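Local coordinates for 7beta-hydroxysteroid dehydrogenase (Collinsella aerofaciens, PDB 5FYD), which catalyses the NADPH-dependent reduction of the 7-oxo group of 7-oxolithocholate to give ursodeoxycholate, as a homodimeric short-chain dehydrogenase/reductase, at residues K22-K27 against F87-A92; G98-Q101 against K107-A110. All coordinates share one frame; numbering follows the deposited sequence.

Contact 1: K22-K27 against F87-A92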
loop_
_atom_site.group_PDB
_atom_site.type_symbol
_atom_site.label_atom_id
_atom_site.label_comp_id
_atom_site.label_asym_id
_atom_site.label_seq_id
_atom_site.Cartn_x
_atom_site.Cartn_y
_atom_site.Cartn_z
ATOM N N LYS A 22 -7.228 -8.300 -12.707
ATOM C CA LYS A 22 -8.584 -8.027 -13.079
ATOM C C LYS A 22 -8.681 -7.524 -14.515
ATOM O O LYS A 22 -9.568 -7.909 -15.266
ATOM C CB LYS A 22 -9.178 -7.031 -12.106
ATOM C CG LYS A 22 -10.606 -6.679 -12.433
ATOM C CD LYS A 22 -11.259 -5.882 -11.330
ATOM C CE LYS A 22 -12.534 -5.288 -11.879
ATOM N NZ LYS A 22 -13.268 -4.517 -10.854
ATOM N N ALA A 23 -7.763 -6.657 -14.900
ATOM C CA ALA A 23 -7.797 -6.122 -16.249
ATOM C C ALA A 23 -7.489 -7.199 -17.297
ATOM O O ALA A 23 -8.040 -7.166 -18.393
ATOM C CB ALA A 23 -6.854 -4.942 -16.375
ATOM N N PHE A 24 -6.621 -8.165 -16.955
ATOM C CA PHE A 24 -6.421 -9.321 -17.850
ATOM C C PHE A 24 -7.717 -10.124 -18.032
ATOM O O PHE A 24 -8.055 -10.539 -19.146
ATOM C CB PHE A 24 -5.284 -10.244 -17.367
ATOM C CG PHE A 24 -3.922 -9.872 -17.901
ATOM C CD1 PHE A 24 -3.616 -10.087 -19.242
ATOM C CD2 PHE A 24 -2.962 -9.279 -17.084
ATOM C CE1 PHE A 24 -2.390 -9.723 -19.748
ATOM C CE2 PHE A 24 -1.725 -8.924 -17.578
ATOM C CZ PHE A 24 -1.443 -9.154 -18.911
ATOM N N CYS A 25 -8.440 -10.356 -16.938
ATOM C CA CYS A 25 -9.699 -11.119 -17.003
ATOM C C CYS A 25 -10.683 -10.418 -17.930
ATOM O O CYS A 25 -11.285 -11.043 -18.811
ATOM C CB CYS A 25 -10.341 -11.263 -15.624
ATOM S SG CYS A 25 -9.422 -12.314 -14.461
ATOM N N GLU A 26 -10.816 -9.110 -17.742
ATOM C CA GLU A 26 -11.768 -8.332 -18.546
ATOM C C GLU A 26 -11.366 -8.322 -20.009
ATOM O O GLU A 26 -12.213 -8.474 -20.883
ATOM C CB GLU A 26 -11.918 -6.906 -18.003
ATOM C CG GLU A 26 -12.477 -6.858 -16.599
ATOM C CD GLU A 26 -12.304 -5.501 -15.916
ATOM O OE1 GLU A 26 -11.408 -4.719 -16.288
ATOM O OE2 GLU A 26 -13.058 -5.233 -14.978
ATOM N N LYS A 27 -10.067 -8.163 -20.286
ATOM C CA LYS A 27 -9.577 -8.106 -21.671
ATOM C C LYS A 27 -9.812 -9.434 -22.421
ATOM O O LYS A 27 -10.337 -9.430 -23.545
ATOM C CB LYS A 27 -8.100 -7.706 -21.722
ATOM C CG LYS A 27 -7.516 -7.575 -23.116
ATOM C CD LYS A 27 -8.112 -6.431 -23.927
ATOM C CE LYS A 27 -7.270 -6.149 -25.165
ATOM N NZ LYS A 27 -7.492 -4.776 -25.695
ATOM N N PHE A 87 -4.689 -19.322 -23.360
ATOM C CA PHE A 87 -3.968 -18.181 -22.805
ATOM C C PHE A 87 -3.582 -18.419 -21.366
ATOM O O PHE A 87 -4.342 -19.020 -20.619
ATOM C CB PHE A 87 -4.831 -16.916 -22.875
ATOM C CG PHE A 87 -4.155 -15.692 -22.363
ATOM C CD1 PHE A 87 -3.250 -15.003 -23.168
ATOM C CD2 PHE A 87 -4.430 -15.198 -21.099
ATOM C CE1 PHE A 87 -2.608 -13.866 -22.703
ATOM C CE2 PHE A 87 -3.803 -14.053 -20.636
ATOM C CZ PHE A 87 -2.895 -13.377 -21.438
ATOM N N MET A 88 -2.399 -17.948 -20.999
ATOM C CA MET A 88 -1.993 -17.885 -19.596
ATOM C C MET A 88 -1.318 -16.552 -19.322
ATOM O O MET A 88 -0.554 -16.063 -20.151
ATOM C CB MET A 88 -1.029 -19.028 -19.231
ATOM C CG MET A 88 -0.696 -19.139 -17.742
ATOM S SD MET A 88 0.847 -20.060 -17.417
ATOM C CE MET A 88 2.049 -18.772 -17.584
ATOM N N SER A 89 -1.611 -15.966 -18.163
ATOM C CA SER A 89 -0.830 -14.829 -17.656
ATOM C C SER A 89 -0.475 -15.071 -16.200
ATOM O O SER A 89 -1.377 -15.304 -15.394
ATOM C CB SER A 89 -1.579 -13.501 -17.761
ATOM O OG SER A 89 -0.825 -12.452 -17.211
ATOM N N TYR A 90 0.816 -14.971 -15.873
ATOM C CA TYR A 90 1.253 -14.975 -14.490
ATOM C C TYR A 90 1.401 -13.538 -14.002
ATOM O O TYR A 90 2.285 -12.812 -14.471
ATOM C CB TYR A 90 2.547 -15.752 -14.302
ATOM C CG TYR A 90 2.722 -16.180 -12.868
ATOM C CD1 TYR A 90 2.104 -17.333 -12.420
ATOM C CD2 TYR A 90 3.452 -15.441 -11.968
ATOM C CE1 TYR A 90 2.220 -17.767 -11.127
ATOM C CE2 TYR A 90 3.580 -15.858 -10.653
ATOM C CZ TYR A 90 2.950 -17.033 -10.227
ATOM O OH TYR A 90 3.041 -17.498 -8.913
ATOM N N VAL A 91 0.497 -13.148 -13.100
ATOM C CA VAL A 91 0.394 -11.792 -12.586
ATOM C C VAL A 91 0.777 -11.675 -11.115
ATOM O O VAL A 91 1.202 -10.616 -10.682
ATOM C CB VAL A 91 -1.064 -11.257 -12.715
ATOM C CG1 VAL A 91 -1.131 -9.778 -12.318
ATOM C CG2 VAL A 91 -1.590 -11.471 -14.109
ATOM N N ALA A 92 0.643 -12.742 -10.347
ATOM C CA ALA A 92 0.833 -12.654 -8.907
ATOM C C ALA A 92 2.257 -12.287 -8.565
ATOM O O ALA A 92 3.185 -12.680 -9.270
ATOM C CB ALA A 92 0.511 -13.971 -8.258
#
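Phe24 on the helical segment 22-27 faces Ser89 on segment 87-92, strand through Tyr90 and then loop, with their CA atoms 7.9 Å apart, a helix-on-sheet spacing that side chains must bridge. On the helical side one residue, Phe24, makes every contact. Over one face of Phe24 stands the Ser89 hydroxymethyl: OG lies 3.6 Å above the ring plane and over its centre, and CB sits 4.2 Å from the ring centroid, only 7° off the normal, which identifies a CH-pi contact. The serine hydroxyl is not left to the ring for its polar needs, because OG is hydrogen-bonded to the Ile139 backbone carbonyl. Phe87 CZ meets Phe24 CD1 at 4.0 Å, the two side chains crossing at about a right angle; with CG trans to the backbone N (chi1 -178°), Phe87 presents the far end of its ring. Val91 CG2 closes on Phe24 CD2 at 3.9 Å. All four residues are buried. Phe24 thus reaches from helix 19-30 of the Rossmann fold onto strand 85-90 and the loop after it, and its ring also touches Ile139 and Val141 of strand 136-143. Phe222 adjoins Phe87, Val91 leans on the NADP-binding Glu18, and Met88, alternating along the strand, instead contacts helix 105-132.

Contact 2: G98-Q101 against K107-A110; sequences GKIQ and KHEA
His108 and Ile100 carry this contact through a ring nitrogen and a backbone carbonyl: His108 NE2 donates to Ile100 O over 3.0 Å. The geometry supports a well-formed bond. Its N-H...O angle is 171°, and the acceptor lies essentially in the imidazole plane, so the ring meets the carbonyl with its edge. At the other end the donor stays in the carbonyl plane, and the C=O...N angle of 135° places it on a lone pair of the oxygen. The His108 side chain leaves the helix with CG trans to the carbonyl carbon (chi1 -76°), which sends the imidazole across to the loop. ND1 is also hydrogen-bonded outside the two segments, so both ring nitrogens have partners, which should limit rotation of the ring.

Ile100 adds a looser van der Waals touch. Because its CG1 is trans to the backbone N and therefore beside the carbonyl carbon, this methylene shares the neighbourhood of the bonded oxygen and comes within 4.0 Å of His108 NE2. The two side chains cross at about a right angle, and CG1 is the branch that touches. Both residues also meet a crystal neighbour, so lattice contacts may influence what is seen at this surface.

The bond bridges part of the connection between strand 85-90 and helix 105-132, joining the 3-10 segment that begins at Ile100 to the first turn of the helix, where His108 also packs on Thr103. Nearby, the His108 backbone O accepts from Gln155 NE2 at the beginning of helix 154-173, one residue before Tyr156, the probable proton acceptor, whose side chain is about 10 Å from that of His108, while Gly98 pairs through its backbone with Trp152 in the loop preceding that helix.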
loop_
_atom_site.group_PDB
_atom_site.type_symbol
_atom_site.label_atom_id
_atom_site.label_comp_id
_atom_site.label_asym_id
_atom_site.label_seq_id
_atom_site.Cartn_x
_atom_site.Cartn_y
_atom_site.Cartn_z
ATOM N N GLY A 98 12.486 -5.033 3.690
ATOM C CA GLY A 98 13.530 -5.366 4.640
ATOM C C GLY A 98 14.819 -5.699 3.949
ATOM O O GLY A 98 14.808 -6.227 2.825
ATOM N N LYS A 99 15.943 -5.392 4.598
ATOM C CA LYS A 99 17.229 -5.925 4.177
ATOM C C LYS A 99 17.145 -7.446 4.202
ATOM O O LYS A 99 16.307 -8.034 4.933
ATOM C CB LYS A 99 18.368 -5.486 5.093
ATOM C CG LYS A 99 18.642 -3.989 5.110
ATOM C CD LYS A 99 20.013 -3.705 5.673
ATOM C CE LYS A 99 20.329 -2.226 5.667
ATOM N NZ LYS A 99 21.693 -1.974 6.214
ATOM N N ILE A 100 18.012 -8.085 3.419
ATOM C CA ILE A 100 18.007 -9.552 3.281
ATOM C C ILE A 100 18.005 -10.259 4.654
ATOM O O ILE A 100 17.193 -11.142 4.883
ATOM C CB ILE A 100 19.147 -10.086 2.356
ATOM C CG1 ILE A 100 18.995 -11.603 2.128
ATOM C CG2 ILE A 100 20.545 -9.757 2.896
ATOM C CD1 ILE A 100 20.092 -12.231 1.300
ATOM N N GLN A 101 18.901 -9.831 5.546
ATOM C CA GLN A 101 19.069 -10.454 6.871
ATOM C C GLN A 101 17.900 -10.197 7.843
ATOM O O GLN A 101 17.742 -10.920 8.822
ATOM C CB GLN A 101 20.419 -10.024 7.513
ATOM C CG GLN A 101 20.475 -8.566 7.950
ATOM C CD GLN A 101 20.984 -7.616 6.884
ATOM O OE1 GLN A 101 20.925 -7.902 5.680
ATOM N NE2 GLN A 101 21.509 -6.498 7.317
ATOM N N LYS A 107 9.574 -16.209 5.040
ATOM C CA LYS A 107 9.096 -15.164 4.118
ATOM C C LYS A 107 9.870 -15.177 2.806
ATOM O O LYS A 107 9.282 -15.022 1.747
ATOM C CB LYS A 107 9.147 -13.777 4.769
ATOM C CG LYS A 107 8.552 -12.634 3.930
ATOM C CD LYS A 107 7.037 -12.790 3.733
ATOM C CE LYS A 107 6.306 -11.459 3.672
ATOM N NZ LYS A 107 4.851 -11.609 3.952
ATOM N N HIS A 108 11.184 -15.357 2.866
ATOM C CA HIS A 108 11.972 -15.561 1.646
ATOM C C HIS A 108 11.459 -16.731 0.814
ATOM O O HIS A 108 11.370 -16.649 -0.409
ATOM C CB HIS A 108 13.457 -15.762 1.948
ATOM C CG HIS A 108 14.190 -14.501 2.300
ATOM N ND1 HIS A 108 14.328 -13.448 1.427
ATOM C CD2 HIS A 108 14.850 -14.138 3.425
ATOM C CE1 HIS A 108 15.028 -12.488 1.998
ATOM N NE2 HIS A 108 15.390 -12.899 3.196
ATOM N N GLU A 109 11.109 -17.818 1.492
ATOM C CA GLU A 109 10.638 -18.980 0.774
ATOM C C GLU A 109 9.264 -18.715 0.167
ATOM O O GLU A 109 8.977 -19.179 -0.937
ATOM C CB GLU A 109 10.642 -20.237 1.647
ATOM C CG GLU A 109 10.344 -21.483 0.825
ATOM C CD GLU A 109 10.914 -22.778 1.378
ATOM O OE1 GLU A 109 12.007 -22.788 1.971
ATOM O OE2 GLU A 109 10.259 -23.807 1.173
ATOM N N ALA A 110 8.425 -17.969 0.882
ATOM C CA ALA A 110 7.123 -17.575 0.354
ATOM C C ALA A 110 7.320 -16.792 -0.947
ATOM O O ALA A 110 6.633 -17.030 -1.930
ATOM C CB ALA A 110 6.343 -16.742 1.360
#

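Overall arrangement
Contact 1 is core and contact 2 is surface: their centres lie 27 Å apart, and all four touching residues of contact 1 are buried, against neither of the two in contact 2. Contact 1 is about 7 Å from the centre of the chain, contact 2 about 21 Å. The chemistry follows the location. In 22-27 against 87-92, packing around an aromatic ring joins a helix to the central sheet; in 98-101 against 107-110, a directional side-chain-to-backbone bond fastens a loop to the helix it enters. Strand 85-90 and helix 105-132 follow each other in the chain, and contact 1 closes before contact 2 opens. Contact 1 is larger, 141 Å² against 81 Å².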